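Long-range contacts in 5'-Methylthioadenosine Nucleosidase (Arabidopsis thaliana, PDB 2H8G), which is a nucleosidase of the phosphorylase superfamily that holds adenine in a pocket: residues 56-64 / 97-106; 154-162 / 207-218. One frame throughout, in Å; residues are numbered along the deposited sequence.

Contact 1: 56-64 / 97-106; sequences LGKGLPWVL and LITFASIQAL
With CG anti to the carbonyl carbon (chi1 -56°), Trp-62 lays its indole on helix 92-106, and in Ile-98 the methyl CG2, likewise anti to its carbonyl carbon, points at one face of it. That methyl lies 3.4 Å from the centroid of the five-membered ring of Trp-62 and only 7° off the ring normal, a CH-pi interaction over the face. On the opposite face sits CD1 of Leu-60, so the indole lies between two aliphatic groups. Toward its six-membered end, Trp-62 CZ3 reaches Ala-101 CB at 3.5 Å and Trp-62 CZ2 meets Leu-97 CB at 3.7 Å. Leu-56 packs on the next turn, its CD1 3.4 Å from Ala-101 CB and 3.5 Å from Ala-105 CB, while its CD2 comes to 3.7 Å from Ser-102 OG. That hydroxyl donates back to Ile-98 O (2.5 Å), which also accepts from Ser-102 N on the other face of the carbonyl plane. No hydrogen bond crosses between the segments. The loop entering strand 63-69 thus packs on a helix lying against the mixed sheet of this alpha/beta fold; the helix's far side meets helix 203-212, and Phe-100 of the second subunit brings its ring to Trp-62.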
loop_
_atom_site.group_PDB
_atom_site.type_symbol
_atom_site.label_atom_id
_atom_site.label_comp_id
_atom_site.label_asym_id
_atom_site.label_seq_id
_atom_site.Cartn_x
_atom_site.Cartn_y
_atom_site.Cartn_z
ATOM N N LEU A 56 -0.624 16.089 -10.851
ATOM C CA LEU A 56 0.120 14.963 -10.306
ATOM C C LEU A 56 0.507 13.894 -11.322
ATOM O O LEU A 56 1.693 13.676 -11.576
ATOM C CB LEU A 56 -0.675 14.330 -9.161
ATOM C CG LEU A 56 0.075 13.295 -8.323
ATOM C CD1 LEU A 56 1.421 13.861 -7.905
ATOM C CD2 LEU A 56 -0.756 12.924 -7.103
ATOM N N GLY A 57 -0.485 13.224 -11.899
ATOM C CA GLY A 57 -0.195 12.181 -12.866
ATOM C C GLY A 57 -0.881 12.357 -14.207
ATOM O O GLY A 57 -1.817 13.145 -14.340
ATOM N N LYS A 58 -0.409 11.617 -15.205
ATOM C CA LYS A 58 -0.973 11.682 -16.547
ATOM C C LYS A 58 -1.671 10.370 -16.894
ATOM O O LYS A 58 -1.037 9.429 -17.372
ATOM C CB LYS A 58 0.133 11.975 -17.566
ATOM C CG LYS A 58 -0.329 11.960 -19.018
ATOM C CD LYS A 58 0.779 12.389 -19.975
ATOM C CE LYS A 58 1.036 13.891 -19.910
ATOM N NZ LYS A 58 1.470 14.349 -18.561
ATOM N N GLY A 59 -2.977 10.315 -16.647
ATOM C CA GLY A 59 -3.735 9.112 -16.942
ATOM C C GLY A 59 -4.176 8.361 -15.699
ATOM O O GLY A 59 -4.472 7.167 -15.754
ATOM N N LEU A 60 -4.228 9.066 -14.574
ATOM C CA LEU A 60 -4.632 8.462 -13.310
ATOM C C LEU A 60 -5.990 8.994 -12.859
ATOM O O LEU A 60 -6.391 10.095 -13.234
ATOM C CB LEU A 60 -3.576 8.749 -12.241
ATOM C CG LEU A 60 -2.167 8.263 -12.588
ATOM C CD1 LEU A 60 -1.175 8.758 -11.548
ATOM C CD2 LEU A 60 -2.158 6.746 -12.671
ATOM N N PRO A 61 -6.721 8.211 -12.051
ATOM C CA PRO A 61 -8.038 8.624 -11.559
ATOM C C PRO A 61 -7.952 9.577 -10.371
ATOM O O PRO A 61 -8.971 10.076 -9.893
ATOM C CB PRO A 61 -8.683 7.300 -11.181
ATOM C CG PRO A 61 -7.518 6.533 -10.646
ATOM C CD PRO A 61 -6.437 6.817 -11.666
ATOM N N TRP A 62 -6.736 9.834 -9.904
ATOM C CA TRP A 62 -6.544 10.717 -8.760
ATOM C C TRP A 62 -7.091 12.114 -9.014
ATOM O O TRP A 62 -6.941 12.667 -10.106
ATOM C CB TRP A 62 -5.062 10.789 -8.389
ATOM C CG TRP A 62 -4.460 9.445 -8.115
ATOM C CD1 TRP A 62 -5.130 8.287 -7.840
ATOM C CD2 TRP A 62 -3.067 9.120 -8.078
ATOM N NE1 TRP A 62 -4.239 7.259 -7.637
ATOM C CE2 TRP A 62 -2.965 7.744 -7.777
ATOM C CE3 TRP A 62 -1.891 9.859 -8.270
ATOM C CZ2 TRP A 62 -1.734 7.088 -7.663
ATOM C CZ3 TRP A 62 -0.665 9.206 -8.156
ATOM C CH2 TRP A 62 -0.599 7.834 -7.857
ATOM N N VAL A 63 -7.727 12.675 -7.991
ATOM C CA VAL A 63 -8.315 14.004 -8.083
ATOM C C VAL A 63 -7.549 14.989 -7.210
ATOM O O VAL A 63 -7.305 14.731 -6.030
ATOM C CB VAL A 63 -9.788 13.990 -7.629
ATOM C CG1 VAL A 63 -10.430 15.339 -7.908
ATOM C CG2 VAL A 63 -10.543 12.876 -8.332
ATOM N N LEU A 64 -7.168 16.117 -7.796
ATOM C CA LEU A 64 -6.433 17.144 -7.073
ATOM C C LEU A 64 -7.180 18.471 -7.095
ATOM O O LEU A 64 -7.464 19.013 -8.163
ATOM C CB LEU A 64 -5.043 17.330 -7.689
ATOM C CG LEU A 64 -4.213 18.514 -7.182
ATOM C CD1 LEU A 64 -3.987 18.393 -5.678
ATOM C CD2 LEU A 64 -2.887 18.555 -7.921
ATOM N N LEU A 97 0.101 5.586 -2.363
ATOM C CA LEU A 97 0.492 6.077 -3.683
ATOM C C LEU A 97 0.229 7.568 -3.867
ATOM O O LEU A 97 1.105 8.300 -4.333
ATOM C CB LEU A 97 -0.228 5.292 -4.781
ATOM C CG LEU A 97 0.125 3.810 -4.894
ATOM C CD1 LEU A 97 -0.861 3.120 -5.815
ATOM C CD2 LEU A 97 1.546 3.661 -5.412
ATOM N N ILE A 98 -0.962 8.035 -3.500
ATOM C CA ILE A 98 -1.245 9.457 -3.671
ATOM C C ILE A 98 -0.441 10.314 -2.701
ATOM O O ILE A 98 -0.110 11.457 -3.005
ATOM C CB ILE A 98 -2.756 9.775 -3.539
ATOM C CG1 ILE A 98 -3.254 9.513 -2.116
ATOM C CG2 ILE A 98 -3.536 8.941 -4.540
ATOM C CD1 ILE A 98 -4.716 9.875 -1.916
ATOM N N THR A 99 -0.111 9.766 -1.535
ATOM C CA THR A 99 0.692 10.512 -0.576
ATOM C C THR A 99 2.100 10.668 -1.160
ATOM O O THR A 99 2.678 11.757 -1.136
ATOM C CB THR A 99 0.787 9.781 0.781
ATOM O OG1 THR A 99 -0.523 9.645 1.340
ATOM C CG2 THR A 99 1.660 10.566 1.747
ATOM N N PHE A 100 2.633 9.576 -1.703
ATOM C CA PHE A 100 3.961 9.585 -2.296
ATOM C C PHE A 100 4.027 10.548 -3.481
ATOM O O PHE A 100 4.902 11.409 -3.540
ATOM C CB PHE A 100 4.334 8.177 -2.769
ATOM C CG PHE A 100 5.660 8.104 -3.472
ATOM C CD1 PHE A 100 6.850 8.165 -2.755
ATOM C CD2 PHE A 100 5.717 7.996 -4.858
ATOM C CE1 PHE A 100 8.082 8.120 -3.413
ATOM C CE2 PHE A 100 6.941 7.951 -5.522
ATOM C CZ PHE A 100 8.122 8.013 -4.797
ATOM N N ALA A 101 3.094 10.406 -4.417
ATOM C CA ALA A 101 3.081 11.261 -5.602
ATOM C C ALA A 101 2.846 12.733 -5.265
ATOM O O ALA A 101 3.473 13.618 -5.855
ATOM C CB ALA A 101 2.024 10.765 -6.589
ATOM N N SER A 102 1.951 12.992 -4.316
ATOM C CA SER A 102 1.640 14.358 -3.898
ATOM C C SER A 102 2.843 15.038 -3.258
ATOM O O SER A 102 3.084 16.229 -3.482
ATOM C CB SER A 102 0.467 14.354 -2.914
ATOM O OG SER A 102 -0.695 13.841 -3.539
ATOM N N ILE A 103 3.596 14.290 -2.456
ATOM C CA ILE A 103 4.774 14.846 -1.802
ATOM C C ILE A 103 5.833 15.225 -2.832
ATOM O O ILE A 103 6.398 16.317 -2.779
ATOM C CB ILE A 103 5.399 13.844 -0.808
ATOM C CG1 ILE A 103 4.480 13.677 0.403
ATOM C CG2 ILE A 103 6.784 14.333 -0.364
ATOM C CD1 ILE A 103 4.938 12.608 1.379
ATOM N N GLN A 104 6.097 14.324 -3.772
ATOM C CA GLN A 104 7.113 14.582 -4.792
ATOM C C GLN A 104 6.746 15.688 -5.775
ATOM O O GLN A 104 7.618 16.425 -6.241
ATOM C CB GLN A 104 7.441 13.291 -5.549
ATOM C CG GLN A 104 8.232 12.304 -4.702
ATOM C CD GLN A 104 8.892 11.209 -5.512
ATOM O OE1 GLN A 104 9.901 10.637 -5.091
ATOM N NE2 GLN A 104 8.325 10.902 -6.672
ATOM N N ALA A 105 5.462 15.821 -6.081
ATOM C CA ALA A 105 5.025 16.846 -7.020
ATOM C C ALA A 105 4.683 18.185 -6.372
ATOM O O ALA A 105 5.041 19.242 -6.899
ATOM C CB ALA A 105 3.831 16.344 -7.811
ATOM N N LEU A 106 4.009 18.140 -5.226
ATOM C CA LEU A 106 3.578 19.355 -4.541
ATOM C C LEU A 106 4.511 19.893 -3.453
ATOM O O LEU A 106 4.385 21.047 -3.045
ATOM C CB LEU A 106 2.175 19.131 -3.961
ATOM C CG LEU A 106 1.164 18.544 -4.955
ATOM C CD1 LEU A 106 -0.196 18.405 -4.288
ATOM C CD2 LEU A 106 1.066 19.435 -6.191
#

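Contact 2: 154-162 / 207-218; sequences GLRQAFSTP and AYVADLLKIPVV
Phe-159 N donates to Val-217 O at 2.9 Å with an N-H...O angle of 174°, a nearly straight backbone bond that ties the loop at Phe-159 to the start of strand 217-226. The Phe-159 and Pro-216 side chains run the same way, and Pro-216 CB sits over one face of the ring, 3.8 Å from its centroid, a CH-pi contact; CG anti to the backbone N (chi1 -172°) swings the ring there. On the other side of Phe-159 CB from its ring, Thr-161 CG2 meets Val-218 CG2 at 3.8 Å. Arg-156, extended from CG to NE, reaches across the last turns of helix 203-212. Its guanidinium stands nearly perpendicular to the Tyr-208 ring (88°), presenting a face to Tyr-208 CD1, which is 3.5 Å from Arg-156 NH2. Arg-156 NE forms a long salt bridge with Asp-211 OD1 at 3.6 Å, and NH2 has a weak ion pair with Asp-82 of the second subunit. Helix 203-212 ends in a Schellman motif, with Lys-214 at positive phi and Ile-215 N bonded to Ala-210 O. The contact thus joins strand 156-157, paired with strand 130-138, and its following loop to the helix-to-strand connection leading into strand 217-226, which lies between strands 130-138 and 110-119.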
loop_
_atom_site.group_PDB
_atom_site.type_symbol
_atom_site.label_atom_id
_atom_site.label_comp_id
_atom_site.label_asym_id
_atom_site.label_seq_id
_atom_site.Cartn_x
_atom_site.Cartn_y
_atom_site.Cartn_z
ATOM N N GLY A 154 4.378 -1.365 12.393
ATOM C CA GLY A 154 4.708 -0.053 11.856
ATOM C C GLY A 154 4.344 1.166 12.679
ATOM O O GLY A 154 3.765 2.132 12.164
ATOM N N LEU A 155 4.695 1.143 13.957
ATOM C CA LEU A 155 4.401 2.265 14.836
ATOM C C LEU A 155 5.076 3.542 14.351
ATOM O O LEU A 155 6.277 3.554 14.078
ATOM C CB LEU A 155 4.880 1.962 16.260
ATOM C CG LEU A 155 4.816 3.127 17.256
ATOM C CD1 LEU A 155 3.369 3.487 17.542
ATOM C CD2 LEU A 155 5.522 2.725 18.546
ATOM N N ARG A 156 4.297 4.613 14.229
ATOM C CA ARG A 156 4.841 5.904 13.826
ATOM C C ARG A 156 4.115 6.999 14.592
ATOM O O ARG A 156 2.922 6.893 14.860
ATOM C CB ARG A 156 4.709 6.103 12.311
ATOM C CG ARG A 156 5.565 5.105 11.543
ATOM C CD ARG A 156 5.940 5.558 10.156
ATOM N NE ARG A 156 7.114 4.823 9.683
ATOM C CZ ARG A 156 7.156 3.505 9.513
ATOM N NH1 ARG A 156 6.083 2.762 9.769
ATOM N NH2 ARG A 156 8.274 2.923 9.100
ATOM N N GLN A 157 4.845 8.041 14.975
ATOM C CA GLN A 157 4.248 9.132 15.734
ATOM C C GLN A 157 3.802 10.241 14.798
ATOM O O GLN A 157 4.468 10.531 13.809
ATOM C CB GLN A 157 5.265 9.704 16.729
ATOM C CG GLN A 157 5.782 8.718 17.768
ATOM C CD GLN A 157 4.738 8.337 18.798
ATOM O OE1 GLN A 157 4.065 9.198 19.365
ATOM N NE2 GLN A 157 4.605 7.039 19.055
ATOM N N ALA A 158 2.662 10.849 15.104
ATOM C CA ALA A 158 2.171 11.956 14.299
ATOM C C ALA A 158 3.003 13.170 14.710
ATOM O O ALA A 158 3.606 13.178 15.785
ATOM C CB ALA A 158 0.690 12.201 14.588
ATOM N N PHE A 159 3.048 14.184 13.856
ATOM C CA PHE A 159 3.811 15.389 14.151
ATOM C C PHE A 159 3.203 16.056 15.379
ATOM O O PHE A 159 1.985 16.155 15.496
ATOM C CB PHE A 159 3.759 16.341 12.956
ATOM C CG PHE A 159 4.670 17.522 13.082
ATOM C CD1 PHE A 159 6.047 17.365 12.981
ATOM C CD2 PHE A 159 4.152 18.794 13.294
ATOM C CE1 PHE A 159 6.903 18.463 13.086
ATOM C CE2 PHE A 159 4.997 19.897 13.401
ATOM C CZ PHE A 159 6.375 19.729 13.296
ATOM N N SER A 160 4.056 16.509 16.292
ATOM C CA SER A 160 3.595 17.153 17.516
ATOM C C SER A 160 3.009 18.542 17.264
ATOM O O SER A 160 3.673 19.411 16.703
ATOM C CB SER A 160 4.751 17.252 18.513
ATOM O OG SER A 160 4.305 17.750 19.763
ATOM N N THR A 161 1.761 18.741 17.679
ATOM C CA THR A 161 1.085 20.028 17.511
ATOM C C THR A 161 0.420 20.420 18.833
ATOM O O THR A 161 -0.804 20.541 18.923
ATOM C CB THR A 161 0.011 19.960 16.397
ATOM O OG1 THR A 161 -0.960 18.962 16.727
ATOM C CG2 THR A 161 0.649 19.613 15.061
ATOM N N PRO A 162 1.232 20.639 19.877
ATOM C CA PRO A 162 0.739 21.012 21.206
ATOM C C PRO A 162 -0.130 22.266 21.254
ATOM O O PRO A 162 -1.156 22.285 21.936
ATOM C CB PRO A 162 2.023 21.159 22.016
ATOM C CG PRO A 162 3.004 21.644 20.992
ATOM C CD PRO A 162 2.701 20.735 19.822
ATOM N N ALA A 207 1.263 7.628 7.049
ATOM C CA ALA A 207 2.372 7.932 7.957
ATOM C C ALA A 207 3.656 7.260 7.484
ATOM O O ALA A 207 4.740 7.836 7.599
ATOM C CB ALA A 207 2.032 7.482 9.378
ATOM N N TYR A 208 3.542 6.046 6.950
ATOM C CA TYR A 208 4.711 5.334 6.446
ATOM C C TYR A 208 5.396 6.149 5.346
ATOM O O TYR A 208 6.607 6.370 5.382
ATOM C CB TYR A 208 4.305 3.965 5.893
ATOM C CG TYR A 208 5.462 3.199 5.305
ATOM C CD1 TYR A 208 6.445 2.650 6.127
ATOM C CD2 TYR A 208 5.605 3.065 3.927
ATOM C CE1 TYR A 208 7.541 1.991 5.593
ATOM C CE2 TYR A 208 6.705 2.405 3.380
ATOM C CZ TYR A 208 7.666 1.873 4.223
ATOM O OH TYR A 208 8.756 1.218 3.704
ATOM N N VAL A 209 4.618 6.607 4.369
ATOM C CA VAL A 209 5.167 7.383 3.263
ATOM C C VAL A 209 5.699 8.735 3.722
ATOM O O VAL A 209 6.771 9.163 3.287
ATOM C CB VAL A 209 4.102 7.607 2.167
ATOM C CG1 VAL A 209 4.666 8.495 1.055
ATOM C CG2 VAL A 209 3.662 6.270 1.610
ATOM N N ALA A 210 4.955 9.404 4.597
ATOM C CA ALA A 210 5.381 10.706 5.105
ATOM C C ALA A 210 6.722 10.560 5.814
ATOM O O ALA A 210 7.597 11.422 5.691
ATOM C CB ALA A 210 4.334 11.271 6.058
ATOM N N ASP A 211 6.895 9.465 6.547
ATOM C CA ASP A 211 8.158 9.239 7.243
ATOM C C ASP A 211 9.286 8.980 6.246
ATOM O O ASP A 211 10.395 9.490 6.412
ATOM C CB ASP A 211 8.034 8.063 8.215
ATOM C CG ASP A 211 9.343 7.754 8.924
ATOM O OD1 ASP A 211 9.985 6.744 8.572
ATOM O OD2 ASP A 211 9.731 8.529 9.822
ATOM N N LEU A 212 9.004 8.205 5.203
ATOM C CA LEU A 212 10.027 7.909 4.200
ATOM C C LEU A 212 10.562 9.174 3.555
ATOM O O LEU A 212 11.759 9.284 3.282
ATOM C CB LEU A 212 9.477 7.014 3.087
ATOM C CG LEU A 212 9.173 5.541 3.340
ATOM C CD1 LEU A 212 8.775 4.897 2.020
ATOM C CD2 LEU A 212 10.395 4.840 3.922
ATOM N N LEU A 213 9.671 10.127 3.310
ATOM C CA LEU A 213 10.051 11.374 2.660
ATOM C C LEU A 213 10.234 12.538 3.624
ATOM O O LEU A 213 10.327 13.695 3.209
ATOM C CB LEU A 213 9.023 11.714 1.577
ATOM C CG LEU A 213 8.994 10.691 0.435
ATOM C CD1 LEU A 213 7.890 11.038 -0.546
ATOM C CD2 LEU A 213 10.353 10.666 -0.263
ATOM N N LYS A 214 10.287 12.214 4.912
ATOM C CA LYS A 214 10.495 13.193 5.974
ATOM C C LYS A 214 9.575 14.409 5.924
ATOM O O LYS A 214 10.031 15.553 6.024
ATOM C CB LYS A 214 11.957 13.649 5.969
ATOM C CG LYS A 214 12.952 12.562 6.355
ATOM C CD LYS A 214 12.761 12.135 7.804
ATOM C CE LYS A 214 13.920 11.283 8.295
ATOM N NZ LYS A 214 13.750 10.886 9.725
ATOM N N ILE A 215 8.278 14.163 5.777
ATOM C CA ILE A 215 7.295 15.241 5.742
ATOM C C ILE A 215 6.407 15.102 6.974
ATOM O O ILE A 215 5.871 14.028 7.234
ATOM C CB ILE A 215 6.392 15.155 4.489
ATOM C CG1 ILE A 215 7.248 15.164 3.220
ATOM C CG2 ILE A 215 5.408 16.326 4.472
ATOM C CD1 ILE A 215 8.110 16.400 3.067
ATOM N N PRO A 216 6.257 16.180 7.761
ATOM C CA PRO A 216 5.410 16.109 8.957
ATOM C C PRO A 216 3.982 15.732 8.579
ATOM O O PRO A 216 3.461 16.206 7.569
ATOM C CB PRO A 216 5.482 17.527 9.519
ATOM C CG PRO A 216 6.834 18.002 9.079
ATOM C CD PRO A 216 6.928 17.488 7.661
ATOM N N VAL A 217 3.346 14.885 9.383
ATOM C CA VAL A 217 1.973 14.501 9.087
ATOM C C VAL A 217 1.087 14.547 10.329
ATOM O O VAL A 217 1.485 14.137 11.422
ATOM C CB VAL A 217 1.902 13.093 8.441
ATOM C CG1 VAL A 217 2.479 12.057 9.377
ATOM C CG2 VAL A 217 0.458 12.748 8.093
ATOM N N VAL A 218 -0.114 15.084 10.141
ATOM C CA VAL A 218 -1.108 15.200 11.205
ATOM C C VAL A 218 -2.367 14.483 10.732
ATOM O O VAL A 218 -2.597 14.358 9.527
ATOM C CB VAL A 218 -1.428 16.685 11.501
ATOM C CG1 VAL A 218 -2.630 16.801 12.434
ATOM C CG2 VAL A 218 -0.210 17.351 12.133
#

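In the fold
From the N terminus, contact 1 comes first: the chain leaves 56-64 through strands 63-69 and 72-78, and helix 92-106 comes back onto it, closing a loop of 32 intervening residues. Contact 2 opens only later and spans 44 residues, 19 of them helical, so the two loops follow in series and neither nest nor cross. They nevertheless meet in space, with centres 19 Å apart: Ile-103 CG2 lies 3.5 Å from Leu-213 CD1, and Thr-99 CG2 packs on Val-209 CG1. Helix 92-106 thus lies against helix 203-212, and both contacts reach the same mixed sheet. Each also touches the second subunit, placing this helix pair at the dimer interface.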